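Local coordinates for protein leukocyte-associated immunoglobulin-like receptor 1 (Mus musculus, PDB 4ESK) that acts as an inhibitory immune receptor restraining natural killer cells, B cells and T cells, and is represented here by its extracellular Ig-like domain, at residues Thr61-Glu66 / Cys80-Gly85. Sequence-based numbering, arbitrary orientation. Where two conformers were deposited one is given.
Sequences TEDEFE and CIYSKG
The hydroxyl of Y82 gives a hydrogen bond to the carboxylate of D63. It is the one hydrogen bond between 61-66 and 80-85, with Y82 OH 2.7 Å from D63 OD1. The bond reaches OD1 on its anti side, 17° out of the carboxylate plane. A second donor, H36 NE2, also bonds OD1, and the backbone N of E57 bonds OD2. Both carboxylate oxygens of this buried aspartate are therefore satisfied, and bonds on both oxygens hold the carboxylate in its orientation. Three donors, from Y82, H36 and the E57 backbone, would be expected to favour the charged form.

Van der Waals contact adds little beyond the same pair. D63 OD1 lies at the edge of the Y82 ring, close to the ring plane, and is 3.3 Å from Y82 CE2. The ring and carboxylate planes are turned 61° apart. With CG anti to the carbonyl carbon (chi1 -80°), the ring of Y82 extends from its strand and brings the hydroxyl to D63. The ring also meets those of Y32 and H36. An alanine in place of Y82 would probably leave D63 OD1 without one of its donors and open a gap beside H36 and Y32.

Within 61-66, T61 OG1 donates to E62 OE2 at 2.7 Å, on the syn side of that carboxylate and 32° out of its plane. S31 OG also bonds E62 OE2.

The backbones stay well apart, with D63 CA 9.5 Å from C80 CA. This is the buried interior between the two facing sheets of the Ig fold. Strand 62-67 pairs antiparallel with 26-31. Strand 76-84 lies between 41-46 and 88-100 in the other sheet. C80 joins C30 of strand 26-31 in the intersheet disulfide, and Y82 also touches C30 and V42.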
ATOM      1  N   THR A  61      -7.512  -0.376 -11.983  1.00 17.80           N
ATOM      2  CA  THR A  61      -6.372  -1.216 -11.655  1.00 17.33           C
ATOM      3  C   THR A  61      -5.680  -0.742 -10.374  1.00 15.71           C
ATOM      4  O   THR A  61      -4.627  -1.265 -10.014  1.00 14.92           O
ATOM      5  CB  THR A  61      -5.376  -1.294 -12.825  1.00 18.54           C
ATOM      6  OG1 THR A  61      -5.003   0.021 -13.259  1.00 17.80           O
ATOM      7  CG2 THR A  61      -5.993  -2.062 -14.013  1.00 20.98           C
ATOM      8  N   GLU A  62      -6.249   0.268  -9.719  1.00 14.10           N
ATOM      9  CA  GLU A  62      -5.757   0.734  -8.435  1.00 13.79           C
ATOM     10  C   GLU A  62      -6.778   0.415  -7.348  1.00 13.07           C
ATOM     11  O   GLU A  62      -7.982   0.501  -7.570  1.00 12.81           O
ATOM     12  CB  GLU A  62      -5.505   2.257  -8.454  1.00 14.41           C
ATOM     13  CG  GLU A  62      -4.359   2.689  -9.352  1.00 15.12           C
ATOM     14  CD  GLU A  62      -4.564   2.376 -10.835  1.00 16.09           C
ATOM     15  OE1 GLU A  62      -5.525   2.879 -11.450  1.00 17.19           O
ATOM     16  OE2 GLU A  62      -3.767   1.603 -11.392  1.00 16.15           O
ATOM     17  N   ASP A  63      -6.276   0.097  -6.169  1.00 12.21           N
ATOM     18  CA  ASP A  63      -7.087  -0.243  -4.994  1.00 12.93           C
ATOM     19  C   ASP A  63      -6.508   0.536  -3.817  1.00 13.54           C
ATOM     20  O   ASP A  63      -5.336   0.363  -3.476  1.00 13.50           O
ATOM     21  CB  ASP A  63      -6.969  -1.733  -4.740  1.00 12.86           C
ATOM     22  CG  ASP A  63      -7.518  -2.554  -5.876  1.00 13.52           C
ATOM     23  OD1 ASP A  63      -6.720  -2.956  -6.751  1.00 14.18           O
ATOM     24  OD2 ASP A  63      -8.748  -2.766  -5.928  1.00 13.49           O
ATOM     25  N   GLU A  64      -7.315   1.405  -3.219  1.00 14.22           N
ATOM     26  CA  GLU A  64      -6.815   2.332  -2.221  1.00 16.08           C
ATOM     27  C   GLU A  64      -7.240   1.952  -0.823  1.00 15.31           C
ATOM     28  O   GLU A  64      -8.357   1.469  -0.620  1.00 16.16           O
ATOM     29  CB  GLU A  64      -7.352   3.720  -2.478  1.00 19.34           C
ATOM     30  CG  GLU A  64      -6.865   4.352  -3.749  1.00 22.82           C
ATOM     31  CD  GLU A  64      -7.161   5.832  -3.793  1.00 27.17           C
ATOM     32  OE1 GLU A  64      -7.508   6.415  -2.741  1.00 29.88           O
ATOM     33  OE2 GLU A  64      -7.064   6.400  -4.892  1.00 32.45           O
ATOM     34  N   PHE A  65      -6.358   2.209   0.130  1.00 14.98           N
ATOM     35  CA  PHE A  65      -6.635   2.013   1.547  1.00 15.39           C
ATOM     36  C   PHE A  65      -6.337   3.338   2.245  1.00 16.37           C
ATOM     37  O   PHE A  65      -5.206   3.799   2.206  1.00 16.40           O
ATOM     38  CB  PHE A  65      -5.725   0.930   2.113  1.00 14.74           C
ATOM     39  CG  PHE A  65      -5.951  -0.442   1.534  1.00 14.60           C
ATOM     40  CD1 PHE A  65      -6.783  -1.328   2.167  1.00 14.19           C
ATOM     41  CD2 PHE A  65      -5.295  -0.857   0.386  1.00 14.75           C
ATOM     42  CE1 PHE A  65      -6.999  -2.597   1.652  1.00 14.66           C
ATOM     43  CE2 PHE A  65      -5.507  -2.125  -0.143  1.00 15.14           C
ATOM     44  CZ  PHE A  65      -6.349  -3.003   0.503  1.00 15.07           C
ATOM     45  N   GLU A  66      -7.346   3.969   2.840  1.00 17.42           N
ATOM     46  CA  GLU A  66      -7.119   5.192   3.595  0.50 18.27           C
ATOM     47  C   GLU A  66      -6.872   4.827   5.047  1.00 18.30           C
ATOM     48  O   GLU A  66      -7.659   4.089   5.647  1.00 16.89           O
ATOM     49  CB  GLU A  66      -8.287   6.166   3.503  0.50 19.73           C
ATOM     50  CG  GLU A  66      -7.894   7.561   3.980  0.50 21.08           C
ATOM     51  CD  GLU A  66      -9.069   8.492   4.162  0.50 22.34           C
ATOM     52  OE1 GLU A  66     -10.214   8.071   3.902  0.50 24.78           O
ATOM     53  OE2 GLU A  66      -8.848   9.654   4.556  0.50 24.87           O
ATOM     54  N   CYS A  80       1.724  -4.461  -0.924  1.00 12.51           N
ATOM     55  CA  CYS A  80       0.416  -4.870  -1.443  1.00 13.05           C
ATOM     56  C   CYS A  80       0.524  -6.303  -1.989  1.00 13.13           C
ATOM     57  O   CYS A  80       1.473  -6.620  -2.684  1.00 12.85           O
ATOM     58  CB  CYS A  80      -0.025  -3.941  -2.580  1.00 13.36           C
ATOM     59  SG  CYS A  80      -0.273  -2.202  -2.093  1.00 14.95           S
ATOM     60  N   ILE A  81      -0.456  -7.154  -1.688  1.00 13.54           N
ATOM     61  CA  ILE A  81      -0.515  -8.532  -2.228  1.00 14.12           C
ATOM     62  C   ILE A  81      -1.869  -8.738  -2.897  1.00 13.61           C
ATOM     63  O   ILE A  81      -2.926  -8.509  -2.285  1.00 13.06           O
ATOM     64  CB  ILE A  81      -0.320  -9.633  -1.155  1.00 15.86           C
ATOM     65  CG1 ILE A  81       0.998  -9.392  -0.394  1.00 17.30           C
ATOM     66  CG2 ILE A  81      -0.385 -11.007  -1.832  1.00 16.58           C
ATOM     67  CD1 ILE A  81       1.220 -10.209   0.857  1.00 18.52           C
ATOM     68  N   TYR A  82      -1.833  -9.142  -4.162  1.00 12.65           N
ATOM     69  CA  TYR A  82      -3.030  -9.456  -4.921  1.00 13.09           C
ATOM     70  C   TYR A  82      -3.143 -10.968  -4.944  1.00 14.08           C
ATOM     71  O   TYR A  82      -2.134 -11.650  -5.128  1.00 15.40           O
ATOM     72  CB  TYR A  82      -2.921  -8.914  -6.352  1.00 12.44           C
ATOM     73  CG  TYR A  82      -3.217  -7.447  -6.441  1.00 11.75           C
ATOM     74  CD1 TYR A  82      -2.211  -6.512  -6.239  1.00 11.73           C
ATOM     75  CD2 TYR A  82      -4.509  -6.985  -6.694  1.00 11.89           C
ATOM     76  CE1 TYR A  82      -2.470  -5.173  -6.316  1.00 11.59           C
ATOM     77  CE2 TYR A  82      -4.778  -5.639  -6.730  1.00 11.67           C
ATOM     78  CZ  TYR A  82      -3.743  -4.735  -6.550  1.00 11.59           C
ATOM     79  OH  TYR A  82      -4.021  -3.413  -6.614  1.00 11.48           O
ATOM     80  N   SER A  83      -4.350 -11.489  -4.747  1.00 15.10           N
ATOM     81  CA  SER A  83      -4.533 -12.943  -4.709  1.00 15.80           C
ATOM     82  C   SER A  83      -5.839 -13.420  -5.331  1.00 16.52           C
ATOM     83  O   SER A  83      -6.785 -12.660  -5.527  1.00 15.24           O
ATOM     84  CB  SER A  83      -4.410 -13.464  -3.268  1.00 16.50           C
ATOM     85  OG  SER A  83      -5.429 -12.940  -2.460  1.00 16.88           O
ATOM     86  N   LYS A  84      -5.853 -14.717  -5.634  1.00 19.79           N
ATOM     87  CA  LYS A  84      -7.041 -15.435  -6.081  1.00 22.36           C
ATOM     88  C   LYS A  84      -6.961 -16.816  -5.407  1.00 23.46           C
ATOM     89  O   LYS A  84      -5.977 -17.544  -5.580  1.00 23.67           O
ATOM     90  CB  LYS A  84      -7.017 -15.590  -7.605  1.00 25.17           C
ATOM     91  CG  LYS A  84      -8.165 -16.399  -8.200  1.00 27.06           C
ATOM     92  CD  LYS A  84      -9.447 -15.583  -8.282  1.00 29.94           C
ATOM     93  CE  LYS A  84     -10.613 -16.379  -8.870  1.00 31.49           C
ATOM     94  NZ  LYS A  84     -10.236 -17.151 -10.088  1.00 33.43           N
ATOM     95  N   GLY A  85      -7.974 -17.141  -4.616  1.00 26.59           N
ATOM     96  CA  GLY A  85      -7.977 -18.379  -3.845  1.00 28.14           C
ATOM     97  C   GLY A  85      -6.797 -18.437  -2.895  1.00 30.58           C
ATOM     98  O   GLY A  85      -6.367 -17.409  -2.353  1.00 29.58           O
TER